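Local coordinates for protein cleavage and polyadenylation specificity factor 100 KD subunit (Methanosarcina mazei, PDB 2XR1) that probably terminates archaeal transcription as a zinc-dependent, homodimeric nuclease that cuts nascent RNA at the exit channel of RNA polymerase, at residues P444-G449 with Q503-L508; L534-Y539 with V574-G579; A494-I499 with V519-K524. All coordinates share one frame; numbering follows the deposited sequence.

Contact 1: P444-G449 with Q503-L508; sequences PVYLDG and QPCVIL
The shortest bond of this parallel strand pair runs from Y446 N to V506 O, 2.8 Å, and is one of four rungs. V506 N donates to P444 O on one side of it, L508 N returns to Y446 O at 2.9 Å, and D448 N reaches L508 O. Thus Y446, V506 and L508 each use both N and O on the partner strand, with V445, Y446 and L447 in register with V506, I507 and L508. Between the rungs, the CA-H of V445 and of L447 rests against the carbonyls of V506 and L508. The side chains of V445, L447, V506 and L508 share one face. V445 and V506 stand side by side, their CG1 methyls 4.0 Å apart, each CG1 anti to its own backbone N (chi1 179° and 167°). L447 sets CD2 against L508 CB at 3.7 Å. Helix 423-436 covers this face through V427, M428 and L431. Y446 and I507 occupy the other face, CD2 near CG1, and I498 of helix 492-500 packs on Y446 and I507. Just ahead of the strand, C505 lies at the edge of the Y446 ring: its CB is 3.8 Å from Y446 CE2, and its SG sits 5.0 Å from the ring centroid, 81° off the normal, a sulfur-aromatic contact at the ring's rim, not over its face. D448 OD2 takes a salt bridge from R495 and a hydrogen bond with the Y522 hydroxyl. The chemistry implies an apolar strand pair inside the beta-CASP sheet, where V445 and L447 turn their backbone bonds to strand 486-489 and R495 probably offsets the charge of D448, which also has the carboxylate of D490 close by.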
# COMPACT_ATOMS: atom_id res chain seq x y z
N PRO B 444 -22.12 -3.30 -48.91
CA PRO B 444 -20.77 -3.63 -48.40
C PRO B 444 -20.55 -3.19 -46.97
O PRO B 444 -20.76 -2.03 -46.64
CB PRO B 444 -19.82 -2.87 -49.33
CG PRO B 444 -20.68 -1.92 -50.12
CD PRO B 444 -22.07 -2.43 -50.11
N VAL B 445 -20.13 -4.12 -46.12
CA VAL B 445 -19.79 -3.80 -44.75
C VAL B 445 -18.27 -3.70 -44.66
O VAL B 445 -17.58 -4.71 -44.58
CB VAL B 445 -20.30 -4.88 -43.81
CG1 VAL B 445 -19.93 -4.57 -42.37
CG2 VAL B 445 -21.79 -5.03 -44.00
N TYR B 446 -17.75 -2.47 -44.72
CA TYR B 446 -16.31 -2.24 -44.67
C TYR B 446 -15.83 -2.37 -43.23
O TYR B 446 -16.57 -2.05 -42.31
CB TYR B 446 -15.93 -0.87 -45.23
CG TYR B 446 -16.35 -0.68 -46.66
CD1 TYR B 446 -15.57 -1.15 -47.69
CD2 TYR B 446 -17.53 -0.03 -46.98
CE1 TYR B 446 -15.97 -0.97 -49.05
CE2 TYR B 446 -17.93 0.15 -48.31
CZ TYR B 446 -17.15 -0.32 -49.33
OH TYR B 446 -17.54 -0.15 -50.64
N LEU B 447 -14.61 -2.89 -43.07
CA LEU B 447 -14.01 -3.20 -41.78
C LEU B 447 -12.60 -2.61 -41.72
O LEU B 447 -11.73 -3.03 -42.47
CB LEU B 447 -13.90 -4.70 -41.63
CG LEU B 447 -15.17 -5.52 -41.78
CD1 LEU B 447 -14.86 -6.98 -41.51
CD2 LEU B 447 -16.29 -5.04 -40.85
N ASP B 448 -12.37 -1.62 -40.86
CA ASP B 448 -11.09 -0.88 -40.90
C ASP B 448 -10.39 -0.88 -39.55
O ASP B 448 -11.02 -1.00 -38.52
CB ASP B 448 -11.33 0.55 -41.41
CG ASP B 448 -10.07 1.23 -41.94
OD1 ASP B 448 -8.94 0.67 -41.81
OD2 ASP B 448 -10.18 2.36 -42.47
N GLY B 449 -9.07 -0.80 -39.56
CA GLY B 449 -8.28 -0.74 -38.33
C GLY B 449 -8.09 -2.01 -37.50
O GLY B 449 -8.23 -1.96 -36.26
N GLN B 503 -21.38 5.98 -51.13
CA GLN B 503 -22.30 5.04 -51.71
C GLN B 503 -22.84 4.25 -50.54
O GLN B 503 -22.05 3.82 -49.71
CB GLN B 503 -21.54 4.15 -52.68
CG GLN B 503 -22.39 3.24 -53.53
CD GLN B 503 -21.70 2.89 -54.84
OE1 GLN B 503 -20.55 2.44 -54.85
NE2 GLN B 503 -22.41 3.09 -55.95
N PRO B 504 -24.17 4.06 -50.46
CA PRO B 504 -24.77 3.48 -49.24
C PRO B 504 -24.09 2.21 -48.80
O PRO B 504 -23.95 1.31 -49.60
CB PRO B 504 -26.21 3.18 -49.65
CG PRO B 504 -26.46 4.04 -50.83
CD PRO B 504 -25.15 4.18 -51.55
N CYS B 505 -23.69 2.14 -47.54
CA CYS B 505 -22.94 1.01 -47.04
C CYS B 505 -22.92 1.04 -45.52
O CYS B 505 -23.60 1.87 -44.91
CB CYS B 505 -21.51 1.07 -47.61
SG CYS B 505 -20.61 2.57 -47.11
N VAL B 506 -22.17 0.12 -44.91
CA VAL B 506 -21.95 0.12 -43.46
C VAL B 506 -20.45 0.14 -43.20
O VAL B 506 -19.69 -0.57 -43.86
CB VAL B 506 -22.53 -1.14 -42.78
CG1 VAL B 506 -22.02 -1.25 -41.38
CG2 VAL B 506 -24.02 -1.14 -42.76
N ILE B 507 -20.02 0.94 -42.24
CA ILE B 507 -18.61 0.98 -41.88
C ILE B 507 -18.40 0.62 -40.40
O ILE B 507 -18.80 1.38 -39.52
CB ILE B 507 -18.02 2.37 -42.19
CG1 ILE B 507 -18.31 2.70 -43.66
CG2 ILE B 507 -16.52 2.39 -41.93
CD1 ILE B 507 -17.66 3.94 -44.13
N LEU B 508 -17.80 -0.54 -40.14
CA LEU B 508 -17.22 -0.82 -38.83
C LEU B 508 -15.82 -0.28 -38.86
O LEU B 508 -15.06 -0.57 -39.78
CB LEU B 508 -17.22 -2.31 -38.53
CG LEU B 508 -18.51 -2.79 -37.84
CD1 LEU B 508 -19.66 -1.93 -38.24
CD2 LEU B 508 -18.83 -4.25 -38.14

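Contact 2: L534-Y539 with V574-G579; sequences LVFVGY and VQVVDG
V574 opens the pairing by presenting CG1 to the edge of the F536 ring, 4.1 Å from CE2, the two side chains lying obliquely to each other. V574 CG1 is anti to the backbone N (chi1 171°), which places that methyl by the ring. Next, Q575 brackets V535, bonding the residues before and after it: its N donates to L534 O at 3.1 Å and its O accepts from F536 N at 3.0 Å. Its side chain leads off to a weak bond with H399. V576 returns to the F536 side, CG2 4.4 Å from F536 CD2, while helix 545-550 covers this face through I549 and Q550. V577 N donates to F536 O at 2.7 Å, and V577 CG2 meets V535 CG1 on the side where Q575 also points, near helix 393-409. D578 is the centre of an inverse gamma turn, closed by G579 N to V577 O. Its carboxylate swings back to the first segment, OD1 coming beside G538 CA, and is hydrogen-bonded to the Y383 hydroxyl, which also bonds Y539 N. G579 N adds a weak bond to V537 O. This is the parallel outer edge of the beta-CASP sheet; the loop leaving strand 534-536 brings Y539 to the dinuclear zinc site of the metallo-beta-lactamase fold, its side chain about 4 Å from that of the zinc ligand H607.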
# COMPACT_ATOMS: atom_id res chain seq x y z
N LEU B 534 -24.77 7.53 -37.30
CA LEU B 534 -23.65 7.14 -36.48
C LEU B 534 -24.15 6.23 -35.37
O LEU B 534 -24.90 6.69 -34.52
CB LEU B 534 -22.98 8.39 -35.89
CG LEU B 534 -21.77 8.15 -34.99
CD1 LEU B 534 -20.61 7.69 -35.84
CD2 LEU B 534 -21.44 9.42 -34.19
N VAL B 535 -23.72 4.97 -35.36
CA VAL B 535 -24.34 3.96 -34.50
C VAL B 535 -23.46 3.62 -33.33
O VAL B 535 -22.41 3.03 -33.50
CB VAL B 535 -24.64 2.68 -35.30
CG1 VAL B 535 -25.49 1.70 -34.49
CG2 VAL B 535 -25.35 3.04 -36.62
N PHE B 536 -23.86 3.99 -32.13
CA PHE B 536 -23.15 3.56 -30.93
C PHE B 536 -23.67 2.23 -30.40
O PHE B 536 -24.82 2.14 -30.02
CB PHE B 536 -23.27 4.60 -29.83
CG PHE B 536 -22.50 5.85 -30.09
CD1 PHE B 536 -21.12 5.84 -30.12
CD2 PHE B 536 -23.15 7.06 -30.30
CE1 PHE B 536 -20.41 6.99 -30.37
CE2 PHE B 536 -22.43 8.22 -30.53
CZ PHE B 536 -21.06 8.18 -30.56
N VAL B 537 -22.81 1.22 -30.33
CA VAL B 537 -23.21 -0.14 -30.02
C VAL B 537 -22.78 -0.57 -28.63
O VAL B 537 -23.08 -1.68 -28.21
CB VAL B 537 -22.64 -1.14 -31.00
CG1 VAL B 537 -23.12 -0.83 -32.43
CG2 VAL B 537 -21.17 -1.14 -30.90
N GLY B 538 -22.11 0.30 -27.91
CA GLY B 538 -21.76 0.03 -26.53
C GLY B 538 -21.49 1.32 -25.78
O GLY B 538 -21.39 2.38 -26.41
N TYR B 539 -21.30 1.25 -24.46
CA TYR B 539 -21.00 2.47 -23.69
C TYR B 539 -19.77 3.20 -24.23
O TYR B 539 -18.86 2.60 -24.81
CB TYR B 539 -20.79 2.17 -22.19
CG TYR B 539 -19.41 1.65 -21.87
CD1 TYR B 539 -19.06 0.35 -22.15
CD2 TYR B 539 -18.46 2.48 -21.31
CE1 TYR B 539 -17.79 -0.13 -21.90
CE2 TYR B 539 -17.17 2.01 -21.02
CZ TYR B 539 -16.83 0.71 -21.33
OH TYR B 539 -15.56 0.23 -21.05
N VAL B 574 -27.83 10.18 -35.02
CA VAL B 574 -27.13 9.44 -33.98
C VAL B 574 -28.10 8.45 -33.35
O VAL B 574 -29.16 8.83 -32.88
CB VAL B 574 -26.64 10.41 -32.90
CG1 VAL B 574 -26.09 9.66 -31.70
CG2 VAL B 574 -25.60 11.32 -33.48
N GLN B 575 -27.78 7.16 -33.38
CA GLN B 575 -28.61 6.19 -32.69
C GLN B 575 -27.74 5.41 -31.73
O GLN B 575 -26.56 5.21 -31.99
CB GLN B 575 -29.34 5.27 -33.65
CG GLN B 575 -30.48 5.97 -34.45
CD GLN B 575 -31.89 5.70 -33.93
OE1 GLN B 575 -32.08 4.98 -32.95
NE2 GLN B 575 -32.88 6.24 -34.62
N VAL B 576 -28.32 5.01 -30.61
CA VAL B 576 -27.61 4.25 -29.61
C VAL B 576 -28.27 2.89 -29.50
O VAL B 576 -29.46 2.79 -29.19
CB VAL B 576 -27.67 4.99 -28.24
CG1 VAL B 576 -26.96 4.19 -27.19
CG2 VAL B 576 -27.04 6.38 -28.36
N VAL B 577 -27.54 1.83 -29.80
CA VAL B 577 -28.06 0.47 -29.71
C VAL B 577 -27.11 -0.26 -28.80
O VAL B 577 -26.21 -0.97 -29.23
CB VAL B 577 -28.14 -0.19 -31.08
CG1 VAL B 577 -28.76 -1.57 -30.98
CG2 VAL B 577 -28.90 0.70 -32.05
N ASP B 578 -27.30 -0.06 -27.51
CA ASP B 578 -26.29 -0.46 -26.54
C ASP B 578 -26.55 -1.92 -26.24
O ASP B 578 -27.07 -2.26 -25.17
CB ASP B 578 -26.38 0.42 -25.28
CG ASP B 578 -25.18 0.27 -24.34
OD1 ASP B 578 -24.24 -0.49 -24.63
OD2 ASP B 578 -25.17 0.95 -23.27
N GLY B 579 -26.21 -2.79 -27.18
CA GLY B 579 -26.41 -4.21 -26.98
C GLY B 579 -25.20 -5.07 -27.28
O GLY B 579 -25.31 -6.28 -27.29

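Contact 3: A494-I499 with V519-K524; sequences ARQKII and VMEYFK
Helices 494-499 and 519-524 run in nearly the same direction, 25° apart, with their axes 10.7 Å from each other; the closest CA atoms belong to I499 and Y522, 7.0 Å apart. At this spacing side chains do nearly all the bridging. Y522 is the main wedge. With CG anti to its carbonyl carbon (chi1 -67°), the ring reaches across to the first helix, and its hydroxyl oxygen sits 3.5 Å from R495 CG and 3.7 Å from I498 CD1. I498 CG2 touches the ring at CE1, 4.1 Å away, and I499 CG1 comes alongside CD1. The R495 chain, bent at chi3, passes the phenol end at about a right angle; the guanidinium plane stands 87° to the ring, with the hydroxyl oxygen at the guanidinium edge. E521, the residue before Y522, crosses the arginine chain at about a right angle, its carboxylate carbon 4.0 Å from R495 CD. Its OE1 lies 4.1 Å from R495 NH1 but well out of the guanidinium plane, so the two charges are merely close. The polar ends of R495 and Y522 both turn instead to D448, near the end of segment 444-449, while I498 and Y522 also pack on I507. Chemically, the helix pair is held by apolar packing and by a shared carboxylate outside both helices, with the glutamate probably adding only a weak electrostatic pull on the arginine.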
# COMPACT_ATOMS: atom_id res chain seq x y z
N ALA B 494 -7.12 2.45 -50.03
CA ALA B 494 -8.44 1.82 -50.11
C ALA B 494 -9.51 2.64 -49.36
O ALA B 494 -10.65 2.75 -49.82
CB ALA B 494 -8.39 0.39 -49.54
N ARG B 495 -9.13 3.17 -48.20
CA ARG B 495 -9.99 4.07 -47.41
C ARG B 495 -10.55 5.22 -48.24
O ARG B 495 -11.75 5.50 -48.21
CB ARG B 495 -9.20 4.63 -46.22
CG ARG B 495 -10.05 5.36 -45.21
CD ARG B 495 -9.35 5.52 -43.87
NE ARG B 495 -8.83 4.26 -43.36
CZ ARG B 495 -7.54 3.97 -43.19
NH1 ARG B 495 -6.59 4.84 -43.47
NH2 ARG B 495 -7.20 2.77 -42.70
N GLN B 496 -9.68 5.89 -49.00
CA GLN B 496 -10.09 7.05 -49.78
C GLN B 496 -11.14 6.71 -50.83
O GLN B 496 -11.99 7.53 -51.13
CB GLN B 496 -8.88 7.72 -50.43
CG GLN B 496 -7.91 8.34 -49.43
CD GLN B 496 -8.47 9.56 -48.70
OE1 GLN B 496 -8.79 10.58 -49.33
NE2 GLN B 496 -8.57 9.48 -47.38
N LYS B 497 -11.09 5.49 -51.37
CA LYS B 497 -12.05 5.06 -52.39
C LYS B 497 -13.46 4.93 -51.85
O LYS B 497 -14.43 5.17 -52.59
CB LYS B 497 -11.64 3.74 -53.05
CG LYS B 497 -12.66 3.19 -54.08
CD LYS B 497 -12.13 1.99 -54.87
CE LYS B 497 -13.21 1.40 -55.79
NZ LYS B 497 -13.89 2.40 -56.66
N ILE B 498 -13.58 4.54 -50.58
CA ILE B 498 -14.88 4.52 -49.91
C ILE B 498 -15.35 5.94 -49.73
O ILE B 498 -16.52 6.25 -49.96
CB ILE B 498 -14.84 3.83 -48.50
CG1 ILE B 498 -14.57 2.35 -48.64
CG2 ILE B 498 -16.17 4.01 -47.73
CD1 ILE B 498 -13.94 1.76 -47.42
N ILE B 499 -14.42 6.80 -49.32
CA ILE B 499 -14.68 8.22 -49.08
C ILE B 499 -15.02 9.02 -50.36
O ILE B 499 -16.04 9.70 -50.43
CB ILE B 499 -13.48 8.88 -48.34
CG1 ILE B 499 -13.38 8.36 -46.90
CG2 ILE B 499 -13.60 10.40 -48.33
CD1 ILE B 499 -12.19 8.91 -46.10
N VAL B 519 -11.93 5.73 -37.99
CA VAL B 519 -13.33 6.15 -37.86
C VAL B 519 -13.44 7.69 -37.86
O VAL B 519 -14.47 8.26 -38.21
CB VAL B 519 -14.03 5.53 -36.62
CG1 VAL B 519 -13.63 6.22 -35.33
CG2 VAL B 519 -15.53 5.55 -36.80
N MET B 520 -12.37 8.34 -37.45
CA MET B 520 -12.31 9.78 -37.50
C MET B 520 -12.18 10.32 -38.94
O MET B 520 -12.74 11.37 -39.26
CB MET B 520 -11.20 10.29 -36.58
CG MET B 520 -11.51 10.08 -35.09
SD MET B 520 -13.12 10.78 -34.59
CE MET B 520 -14.20 9.40 -34.88
N GLU B 521 -11.48 9.59 -39.80
CA GLU B 521 -11.45 9.95 -41.21
C GLU B 521 -12.84 9.78 -41.82
O GLU B 521 -13.34 10.67 -42.49
CB GLU B 521 -10.40 9.13 -41.99
CG GLU B 521 -9.11 9.89 -42.33
CD GLU B 521 -7.88 8.98 -42.46
OE1 GLU B 521 -7.61 8.24 -41.49
OE2 GLU B 521 -7.18 8.99 -43.51
N TYR B 522 -13.47 8.63 -41.57
CA TYR B 522 -14.83 8.39 -42.06
C TYR B 522 -15.81 9.43 -41.55
O TYR B 522 -16.72 9.85 -42.28
CB TYR B 522 -15.32 7.01 -41.63
CG TYR B 522 -14.56 5.93 -42.31
CD1 TYR B 522 -14.66 5.73 -43.68
CD2 TYR B 522 -13.70 5.10 -41.59
CE1 TYR B 522 -13.95 4.74 -44.32
CE2 TYR B 522 -12.96 4.11 -42.24
CZ TYR B 522 -13.09 3.95 -43.60
OH TYR B 522 -12.39 2.97 -44.23
N PHE B 523 -15.61 9.85 -40.31
CA PHE B 523 -16.49 10.80 -39.65
C PHE B 523 -16.23 12.21 -40.18
O PHE B 523 -17.16 12.96 -40.47
CB PHE B 523 -16.27 10.70 -38.12
CG PHE B 523 -16.87 11.81 -37.33
CD1 PHE B 523 -18.15 11.72 -36.86
CD2 PHE B 523 -16.13 12.95 -37.03
CE1 PHE B 523 -18.70 12.75 -36.11
CE2 PHE B 523 -16.68 13.98 -36.29
CZ PHE B 523 -17.96 13.89 -35.83
N LYS B 524 -14.95 12.56 -40.32
CA LYS B 524 -14.59 13.88 -40.81
C LYS B 524 -15.28 14.15 -42.13
O LYS B 524 -15.55 15.30 -42.46
CB LYS B 524 -13.08 14.02 -40.93

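In the fold
Contacts 1 and 2 belong to the same six-stranded parallel sheet, contact 1 inside it and contact 2 at its outer edge, their centres about 16 Å apart. Both are backbone ladders, but the first is mostly buried, whereas the second includes solvent-facing residues and continues into the Y539 loop near the zinc ions. Contact 3, a helix-helix contact without such a ladder, lies on the Y446/I507 face of the sheet; like contact 2 it is only partly buried, with R495, I498 and Y522 on its buried side. Helix 492-500 leads into strand 506-509, and helix 518-526 then leads toward strand 533-536. D448 ties contact 1 to contact 3, while contact 2 touches neither.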